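Side-chain contact in putative RnfG subunit of electron transport complex (Thermotoga maritima, PDB 3DCZ), which probably serves as the FMN-binding subunit of a membrane-bound complex that couples electron transfer to ion translocation across the membrane: residues V31-D34 and D39-V42. Numbering follows the deposited sequence.
Sequences VLKD and DYLV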
loop_
_atom_site.group_PDB
_atom_site.type_symbol
_atom_site.label_atom_id
_atom_site.label_comp_id
_atom_site.label_asym_id
_atom_site.label_seq_id
_atom_site.Cartn_x
_atom_site.Cartn_y
_atom_site.Cartn_z
ATOM N N VAL A 31 1.078 -1.691 -8.210
ATOM C CA VAL A 31 1.817 -1.637 -6.941
ATOM C C VAL A 31 3.022 -2.573 -6.922
ATOM O O VAL A 31 3.880 -2.514 -6.011
ATOM C CB VAL A 31 0.890 -1.854 -5.705
ATOM C CG1 VAL A 31 -0.181 -0.696 -5.640
ATOM C CG2 VAL A 31 0.249 -3.205 -5.725
ATOM N N LEU A 32 3.084 -3.432 -7.941
ATOM C CA LEU A 32 4.223 -4.323 -8.162
ATOM C C LEU A 32 5.227 -3.764 -9.165
ATOM O O LEU A 32 6.165 -4.456 -9.539
ATOM C CB LEU A 32 3.759 -5.727 -8.516
ATOM C CG LEU A 32 3.219 -6.569 -7.345
ATOM C CD1 LEU A 32 2.430 -7.768 -7.892
ATOM C CD2 LEU A 32 4.345 -7.040 -6.428
ATOM N N LYS A 33 5.058 -2.493 -9.518
ATOM C CA LYS A 33 6.124 -1.769 -10.235
ATOM C C LYS A 33 6.979 -1.029 -9.217
ATOM O O LYS A 33 6.473 -0.441 -8.216
ATOM C CB LYS A 33 5.531 -0.798 -11.264
ATOM C CG LYS A 33 4.703 -1.489 -12.368
ATOM C CD LYS A 33 4.297 -0.499 -13.454
ATOM C CE LYS A 33 3.555 -1.177 -14.576
ATOM N NZ LYS A 33 3.025 -0.175 -15.552
ATOM N N ASP A 34 8.283 -1.016 -9.458
ATOM C CA ASP A 34 9.211 -0.299 -8.621
ATOM C C ASP A 34 8.977 1.201 -8.770
ATOM O O ASP A 34 8.964 1.721 -9.901
ATOM C CB ASP A 34 10.607 -0.691 -9.047
ATOM C CG ASP A 34 11.692 -0.124 -8.182
ATOM O OD1 ASP A 34 11.734 1.079 -7.917
ATOM O OD2 ASP A 34 12.603 -0.902 -7.835
ATOM N N ASP A 39 9.776 -0.087 -13.337
ATOM C CA ASP A 39 9.765 -1.391 -13.972
ATOM C C ASP A 39 9.023 -2.389 -13.102
ATOM O O ASP A 39 9.014 -2.283 -11.878
ATOM C CB ASP A 39 11.171 -1.900 -14.170
ATOM C CG ASP A 39 12.053 -0.928 -14.936
ATOM O OD1 ASP A 39 11.508 -0.162 -15.778
ATOM O OD2 ASP A 39 13.280 -0.926 -14.680
ATOM N N TYR A 40 8.418 -3.381 -13.729
ATOM C CA TYR A 40 7.798 -4.457 -12.977
ATOM C C TYR A 40 8.797 -5.210 -12.087
ATOM O O TYR A 40 9.876 -5.607 -12.566
ATOM C CB TYR A 40 7.150 -5.459 -13.925
ATOM C CG TYR A 40 5.767 -5.089 -14.373
ATOM C CD1 TYR A 40 4.709 -5.177 -13.496
ATOM C CD2 TYR A 40 5.515 -4.684 -15.678
ATOM C CE1 TYR A 40 3.434 -4.861 -13.888
ATOM C CE2 TYR A 40 4.223 -4.350 -16.088
ATOM C CZ TYR A 40 3.181 -4.443 -15.171
ATOM O OH TYR A 40 1.882 -4.113 -15.500
ATOM N N LEU A 41 8.428 -5.422 -10.823
ATOM C CA LEU A 41 9.208 -6.274 -9.913
ATOM C C LEU A 41 8.895 -7.769 -10.135
ATOM O O LEU A 41 9.675 -8.624 -9.725
ATOM C CB LEU A 41 8.923 -5.889 -8.444
ATOM C CG LEU A 41 9.337 -4.459 -8.051
ATOM C CD1 LEU A 41 8.736 -4.089 -6.690
ATOM C CD2 LEU A 41 10.848 -4.353 -8.055
ATOM N N VAL A 42 7.740 -8.039 -10.744
ATOM C CA VAL A 42 7.267 -9.366 -11.098
ATOM C C VAL A 42 6.715 -9.285 -12.508
ATOM O O VAL A 42 6.006 -8.333 -12.830
ATOM C CB VAL A 42 6.124 -9.809 -10.123
ATOM C CG1 VAL A 42 5.630 -11.251 -10.397
ATOM C CG2 VAL A 42 6.571 -9.678 -8.678
#
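K33 lays its methylene chain over one face of the Y40 ring, with CE 3.3 Å from CZ and CG 3.9 Å from CD1 and CE1. The contact is a CH-pi one: CE stands 3.7 Å from the ring centroid, shifted toward the rim on the hydroxyl side. An extended lysine chain suits this partly exposed place, because its CH2 groups cover the aromatic while the ammonium reaches onward. With chi1 at -84°, CG of Y40 lies anti to its carbonyl carbon, and although CB points away, the ring turns back so that one face meets the lysine chain. Were Y40 replaced by an alanine, the lysine chain would probably lose its flat support and be free to turn, and the ring's contact with I47 of helix 44-54 would go.

The backbones bring this pair together. L41 N donates to L32 O over 2.8 Å, nearly in line with the carbonyl, while D34 N donates to D39 O, tilted 25° from the carbonyl plane. L41 packs CD2 against CB of D34 (3.8 Å), and CD2 of L32 meets CG2 of V42 at 4.1 Å. The aliphatic L32, L41 and V42 suit their buried places, where L32 and V42 share I47 and F76, and L41 reaches I105 of strand 98-107. OD1 of D34 accepts hydrogen bonds from L36 N and T37 N, so this short acceptor holds the intervening turn. Two backbone bonds flanking the facing pair K33 and Y40 are the signature of an isolated antiparallel beta-bridge, which here closes the loop connecting helix 22-31 to helix 44-54.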